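Local coordinates for AvrRxo1-ORF2 (Xanthomonas oryzae pv. oryzicola, PDB 4Z8T), which binds the type III effector AvrRxo1-ORF1, probably acting as its dedicated molecular chaperone, at residues L23-S26 against D27-A31; I69-R72 against M73-E77. All blocks are in the same frame, centred on the assembly; numbering follows the deposited sequence.

Contact 1 and contact 2 are successive-turn contacts on two different helices, 6-38 and 63-77, and their centres lie 10 Å apart. The helices meet directly here. Arg-72 NH2 of contact 2 approaches His-24 O of contact 1 at 2.8 Å, a probable hydrogen bond, while Val-76 CG2 packs 3.7 Å from Leu-28 CA and Ala-31 CB lies 3.4 Å from Tyr-75 O. Contact 2 is nearer the middle of the chain, its centre about 4 Å from the chain centre against about 10 Å for contact 1. Both regions also reach AvrRxo1-ORF1, since Asp-27 and Val-76 each pack on Leu-278 of that partner, which places this helix junction at the binding interface.

Contact 1 of 2, residues L23-S26 against D27-A31; sequences LHAS and DLELA
Ser-26 and Leu-30 meet one turn apart on the long alpha-helix 6-38, where regular i to i+4 bonding sets the spacing. Leu-30 N donates to Ser-26 O at 2.8 Å, nearly straight at 176°, and Leu-30 CD1 lies 3.7 Å from Ser-26 OG, so a methyl branch comes alongside the hydroxyl. The neighbouring bonds follow the same pattern: Asp-27 N to Leu-23 O, and Glu-29 N to Ala-25 O at 2.9 Å, the latter with its donor in the carbonyl plane.

The extended Glu-29 side chain lies alongside the preceding turn. With CG anti to its own carbonyl carbon (chi1 -67°), it brings CG to 3.2 Å from Ala-25 O and places OE1 3.7 Å from Ser-26 CA. A water bridges the polar ends of the two turns: it accepts from Ser-26 OG at 2.6 Å and donates to Glu-29 OE1 at 2.9 Å. Farther out, Arg-19 of the second subunit, another copy of this protein, ties this face of the helix into the assembly. Its NH1 is hydrogen-bonded to Ser-26 OG and forms a salt bridge with Asp-27 OD1.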
ATOM      1  N   LEU B  23       8.678   8.441  -4.687  1.00 23.86           N
ATOM      2  CA  LEU B  23       8.466   7.623  -3.499  1.00 21.74           C
ATOM      3  C   LEU B  23       9.799   7.287  -2.837  1.00 22.94           C
ATOM      4  O   LEU B  23       9.918   7.283  -1.614  1.00 23.42           O
ATOM      5  CB  LEU B  23       7.719   6.333  -3.851  1.00 23.82           C
ATOM      6  CG  LEU B  23       6.234   6.436  -4.196  1.00 24.81           C
ATOM      7  CD1 LEU B  23       5.716   5.111  -4.746  1.00 27.37           C
ATOM      8  CD2 LEU B  23       5.470   6.800  -2.935  1.00 28.89           C
ATOM      9  N   HIS B  24      10.796   7.006  -3.666  1.00 24.26           N
ATOM     10  CA  HIS B  24      12.134   6.660  -3.206  1.00 24.28           C
ATOM     11  C   HIS B  24      12.724   7.819  -2.402  1.00 26.00           C
ATOM     12  O   HIS B  24      13.253   7.633  -1.299  1.00 25.15           O
ATOM     13  CB  HIS B  24      12.993   6.373  -4.435  1.00 25.44           C
ATOM     14  CG  HIS B  24      14.273   5.659  -4.150  1.00 30.00           C
ATOM     15  ND1 HIS B  24      14.323   4.421  -3.547  1.00 29.00           N
ATOM     16  CD2 HIS B  24      15.558   5.992  -4.428  1.00 33.82           C
ATOM     17  CE1 HIS B  24      15.581   4.031  -3.448  1.00 32.79           C
ATOM     18  NE2 HIS B  24      16.351   4.969  -3.972  1.00 34.91           N
ATOM     19  N   ALA B  25      12.649   9.019  -2.963  1.00 22.49           N
ATOM     20  CA  ALA B  25      13.173  10.197  -2.285  1.00 23.92           C
ATOM     21  C   ALA B  25      12.367  10.508  -1.028  1.00 24.04           C
ATOM     22  O   ALA B  25      12.934  10.836   0.018  1.00 23.34           O
ATOM     23  CB  ALA B  25      13.170  11.385  -3.217  1.00 23.86           C
ATOM     24  N   SER B  26      11.049  10.399  -1.134  1.00 21.72           N
ATOM     25  CA  SER B  26      10.174  10.677  -0.002  1.00 23.38           C
ATOM     26  C   SER B  26      10.399   9.752   1.196  1.00 22.92           C
ATOM     27  O   SER B  26      10.434  10.218   2.347  1.00 23.03           O
ATOM     28  CB  SER B  26       8.711  10.618  -0.434  1.00 26.29           C
ATOM     29  OG  SER B  26       7.891  10.799   0.697  1.00 27.46           O
ATOM     30  N   ASP B  27      10.540   8.451   0.938  1.00 22.67           N
ATOM     31  CA  ASP B  27      10.814   7.501   2.006  1.00 22.83           C
ATOM     32  C   ASP B  27      12.018   7.943   2.833  1.00 21.20           C
ATOM     33  O   ASP B  27      12.000   7.841   4.064  1.00 21.02           O
ATOM     34  CB  ASP B  27      11.093   6.095   1.452  1.00 22.69           C
ATOM     35  CG  ASP B  27       9.844   5.389   0.942  1.00 26.09           C
ATOM     36  OD1 ASP B  27       8.715   5.788   1.304  1.00 24.61           O
ATOM     37  OD2 ASP B  27      10.003   4.409   0.176  1.00 28.13           O
ATOM     38  N   LEU B  28      13.054   8.433   2.156  1.00 20.65           N
ATOM     39  CA  LEU B  28      14.287   8.833   2.841  1.00 22.17           C
ATOM     40  C   LEU B  28      14.087  10.153   3.565  1.00 20.01           C
ATOM     41  O   LEU B  28      14.482  10.287   4.722  1.00 22.37           O
ATOM     42  CB  LEU B  28      15.467   8.912   1.867  1.00 22.84           C
ATOM     43  CG  LEU B  28      16.801   9.380   2.467  1.00 26.97           C
ATOM     44  CD1 LEU B  28      17.215   8.496   3.624  1.00 23.86           C
ATOM     45  CD2 LEU B  28      17.896   9.407   1.402  1.00 27.99           C
ATOM     46  N   GLU B  29      13.441  11.109   2.907  1.00 21.77           N
ATOM     47  CA  GLU B  29      13.162  12.406   3.535  1.00 24.39           C
ATOM     48  C   GLU B  29      12.356  12.242   4.819  1.00 24.02           C
ATOM     49  O   GLU B  29      12.714  12.802   5.862  1.00 23.15           O
ATOM     50  CB  GLU B  29      12.408  13.320   2.576  1.00 26.19           C
ATOM     51  CG  GLU B  29      13.199  13.753   1.364  1.00 29.79           C
ATOM     52  CD  GLU B  29      12.306  14.350   0.306  1.00 33.78           C
ATOM     53  OE1 GLU B  29      11.060  14.249   0.448  1.00 34.88           O
ATOM     54  OE2 GLU B  29      12.840  14.906  -0.675  1.00 45.06           O
ATOM     55  N   LEU B  30      11.271  11.473   4.756  1.00 19.60           N
ATOM     56  CA  LEU B  30      10.453  11.262   5.950  1.00 19.59           C
ATOM     57  C   LEU B  30      11.201  10.516   7.045  1.00 21.52           C
ATOM     58  O   LEU B  30      11.058  10.826   8.224  1.00 22.51           O
ATOM     59  CB  LEU B  30       9.158  10.522   5.595  1.00 20.50           C
ATOM     60  CG  LEU B  30       8.218  11.304   4.686  1.00 20.24           C
ATOM     61  CD1 LEU B  30       7.090  10.384   4.252  1.00 20.12           C
ATOM     62  CD2 LEU B  30       7.678  12.510   5.433  1.00 19.28           C
ATOM     63  N   ALA B  31      12.002   9.531   6.648  1.00 21.01           N
ATOM     64  CA  ALA B  31      12.752   8.741   7.604  1.00 21.09           C
ATOM     65  C   ALA B  31      13.761   9.609   8.352  1.00 21.38           C
ATOM     66  O   ALA B  31      13.981   9.402   9.542  1.00 22.66           O
ATOM     67  CB  ALA B  31      13.449   7.593   6.909  1.00 20.95           C
TER
HETATM   68  O   HOH W   1       8.448  13.302   1.118  1.00 30.53           O

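Contact 2 of 2, residues I69-R72 against M73-E77; sequences IYER and MYYVE
Met-73, a selenomethionine, packs its side chain against Ile-69 and Tyr-70 one turn back on helix 63-77. Its SE stands 4.4 Å from Tyr-70 CD1 and 5.4 Å from the ring centroid, 64° off the ring normal, an oblique Met-aromatic contact. The bend at chi3 (-59°) brings the terminal CE to 4.4 Å from Ile-69 CG2. Ile-69 CG2 in turn lies over the centre of one face of the Tyr-70 ring.

Packing is tighter at the buried Tyr-74 and Tyr-75. Tyr-74 CB sits 3.2 Å from Tyr-70 O, and its CD2 lies 3.7 Å above one face of the Tyr-75 ring, over the centre, while Tyr-75 CE2 meets the Tyr-74 ring at its edge, in plane.

The partly exposed chains of Glu-71 and Arg-72 are held more loosely. Glu-71 CG touches Tyr-75 CD2 at 4.0 Å, the carboxylate and ring planes 80° apart. Arg-72 runs side by side with Val-76, its NH2 4.0 Å from CG2; the two residues are also joined by the backbone bond from Val-76 N to Arg-72 O, 2.8 Å. The helix has a wider, pi-type turn at 73-77.

Helix 84-94 covers the selenium side, through Phe-87 and Leu-94 on Met-73 and Val-91 on Tyr-70. Helix 6-38 lies along Arg-72, Tyr-75 and Val-76, its His-24 taking up the polar end of Arg-72, while the Tyr-75 hydroxyl reaches Phe-43 N in the loop that follows that helix.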
ATOM      1  N   ILE B  69      23.498   3.130  -0.781  1.00 39.17           N
ATOM      2  CA  ILE B  69      22.921   1.848  -0.382  1.00 32.82           C
ATOM      3  C   ILE B  69      22.739   1.764   1.135  1.00 32.07           C
ATOM      4  O   ILE B  69      21.655   1.423   1.625  1.00 27.99           O
ATOM      5  CB  ILE B  69      23.789   0.655  -0.862  1.00 34.11           C
ATOM      6  CG1 ILE B  69      23.658   0.463  -2.374  1.00 37.05           C
ATOM      7  CG2 ILE B  69      23.384  -0.623  -0.158  1.00 31.63           C
ATOM      8  CD1 ILE B  69      24.722  -0.443  -2.963  1.00 37.09           C
ATOM      9  N   TYR B  70      23.792   2.073   1.888  1.00 31.23           N
ATOM     10  CA  TYR B  70      23.756   1.848   3.325  1.00 29.26           C
ATOM     11  C   TYR B  70      23.087   2.958   4.113  1.00 25.82           C
ATOM     12  O   TYR B  70      22.451   2.690   5.126  1.00 26.76           O
ATOM     13  CB  TYR B  70      25.143   1.507   3.886  1.00 32.62           C
ATOM     14  CG  TYR B  70      25.578   0.144   3.429  1.00 35.93           C
ATOM     15  CD1 TYR B  70      25.006  -1.002   3.971  1.00 36.82           C
ATOM     16  CD2 TYR B  70      26.517   0.001   2.427  1.00 41.31           C
ATOM     17  CE1 TYR B  70      25.378  -2.255   3.535  1.00 39.71           C
ATOM     18  CE2 TYR B  70      26.898  -1.244   1.990  1.00 42.40           C
ATOM     19  CZ  TYR B  70      26.325  -2.364   2.547  1.00 44.58           C
ATOM     20  OH  TYR B  70      26.706  -3.600   2.104  1.00 50.04           O
ATOM     21  N   GLU B  71      23.222   4.194   3.652  1.00 29.23           N
ATOM     22  CA  GLU B  71      22.538   5.295   4.322  1.00 33.64           C
ATOM     23  C   GLU B  71      21.037   5.069   4.215  1.00 29.20           C
ATOM     24  O   GLU B  71      20.310   5.147   5.208  1.00 26.41           O
ATOM     25  CB  GLU B  71      22.923   6.651   3.715  1.00 36.51           C
ATOM     26  CG  GLU B  71      21.790   7.680   3.765  1.00 37.44           C
ATOM     27  CD  GLU B  71      22.266   9.086   4.053  1.00 45.10           C
ATOM     28  OE1 GLU B  71      23.444   9.251   4.447  1.00 47.76           O
ATOM     29  OE2 GLU B  71      21.453  10.027   3.899  1.00 42.34           O
ATOM     30  N   ARG B  72      20.580   4.766   3.006  1.00 29.08           N
ATOM     31  CA  ARG B  72      19.158   4.536   2.777  1.00 27.24           C
ATOM     32  C   ARG B  72      18.652   3.324   3.556  1.00 25.11           C
ATOM     33  O   ARG B  72      17.593   3.378   4.174  1.00 25.11           O
ATOM     34  CB  ARG B  72      18.876   4.383   1.283  1.00 27.51           C
ATOM     35  CG  ARG B  72      17.462   3.968   0.970  1.00 30.23           C
ATOM     36  CD  ARG B  72      17.205   3.962  -0.524  1.00 31.59           C
ATOM     37  NE  ARG B  72      17.235   5.315  -1.060  1.00 38.62           N
ATOM     38  CZ  ARG B  72      16.227   6.177  -0.944  1.00 33.99           C
ATOM     39  NH1 ARG B  72      16.342   7.389  -1.458  1.00 36.01           N
ATOM     40  NH2 ARG B  72      15.103   5.823  -0.314  1.00 31.96           N
HETATM   41  N   MSE B  73      19.408   2.233   3.544  1.00 23.63           N
HETATM   42  CA  MSE B  73      19.011   1.062   4.322  1.00 20.56           C
HETATM   43  C   MSE B  73      18.885   1.402   5.806  1.00 22.98           C
HETATM   44  O   MSE B  73      17.912   1.056   6.463  1.00 19.55           O
HETATM   45  CB  MSE B  73      20.001  -0.091   4.117  1.00 21.62           C
HETATM   46  CG  MSE B  73      19.649  -1.319   4.910  1.00 21.67           C
HETATM   47 SE   MSE B  73      21.029  -2.679   4.667  1.00 30.62          SE
HETATM   48  CE  MSE B  73      20.888  -2.834   2.761  1.00 25.15           C
ATOM     49  N   TYR B  74      19.873   2.125   6.323  1.00 22.86           N
ATOM     50  CA  TYR B  74      19.906   2.493   7.727  1.00 24.08           C
ATOM     51  C   TYR B  74      18.652   3.270   8.131  1.00 21.51           C
ATOM     52  O   TYR B  74      18.002   2.952   9.128  1.00 22.58           O
ATOM     53  CB  TYR B  74      21.160   3.337   7.962  1.00 23.02           C
ATOM     54  CG  TYR B  74      21.363   3.864   9.369  1.00 27.97           C
ATOM     55  CD1 TYR B  74      21.578   3.004  10.433  1.00 26.61           C
ATOM     56  CD2 TYR B  74      21.370   5.230   9.617  1.00 29.97           C
ATOM     57  CE1 TYR B  74      21.785   3.490  11.714  1.00 32.80           C
ATOM     58  CE2 TYR B  74      21.578   5.722  10.890  1.00 31.42           C
ATOM     59  CZ  TYR B  74      21.782   4.850  11.930  1.00 34.19           C
ATOM     60  OH  TYR B  74      21.987   5.335  13.199  1.00 37.11           O
ATOM     61  N   TYR B  75      18.306   4.272   7.334  1.00 25.13           N
ATOM     62  CA  TYR B  75      17.208   5.165   7.686  1.00 23.15           C
ATOM     63  C   TYR B  75      15.836   4.634   7.298  1.00 21.95           C
ATOM     64  O   TYR B  75      14.890   4.780   8.062  1.00 21.40           O
ATOM     65  CB  TYR B  75      17.402   6.539   7.058  1.00 23.23           C
ATOM     66  CG  TYR B  75      18.434   7.375   7.783  1.00 23.48           C
ATOM     67  CD1 TYR B  75      18.271   7.691   9.125  1.00 28.64           C
ATOM     68  CD2 TYR B  75      19.558   7.846   7.124  1.00 30.65           C
ATOM     69  CE1 TYR B  75      19.212   8.460   9.796  1.00 29.76           C
ATOM     70  CE2 TYR B  75      20.509   8.620   7.787  1.00 30.14           C
ATOM     71  CZ  TYR B  75      20.321   8.917   9.123  1.00 30.58           C
ATOM     72  OH  TYR B  75      21.248   9.675   9.803  1.00 33.17           O
ATOM     73  N   VAL B  76      15.733   4.042   6.111  1.00 19.98           N
ATOM     74  CA  VAL B  76      14.423   3.655   5.581  1.00 20.71           C
ATOM     75  C   VAL B  76      14.015   2.253   6.004  1.00 22.93           C
ATOM     76  O   VAL B  76      12.870   2.023   6.395  1.00 21.91           O
ATOM     77  CB  VAL B  76      14.384   3.769   4.058  1.00 21.08           C
ATOM     78  CG1 VAL B  76      13.025   3.350   3.525  1.00 21.76           C
ATOM     79  CG2 VAL B  76      14.675   5.190   3.642  1.00 23.66           C
ATOM     80  N   GLU B  77      14.951   1.313   5.947  1.00 18.97           N
ATOM     81  CA  GLU B  77      14.604  -0.076   6.241  1.00 20.43           C
ATOM     82  C   GLU B  77      14.687  -0.450   7.708  1.00 24.22           C
ATOM     83  O   GLU B  77      14.021  -1.382   8.145  1.00 23.03           O
ATOM     84  CB  GLU B  77      15.487  -1.021   5.438  1.00 20.37           C
ATOM     85  CG  GLU B  77      15.246  -1.001   3.961  1.00 20.81           C
ATOM     86  CD  GLU B  77      16.094  -2.045   3.269  1.00 22.63           C
ATOM     87  OE1 GLU B  77      16.882  -1.679   2.368  1.00 23.27           O
ATOM     88  OE2 GLU B  77      15.981  -3.237   3.645  1.00 22.70           O
TER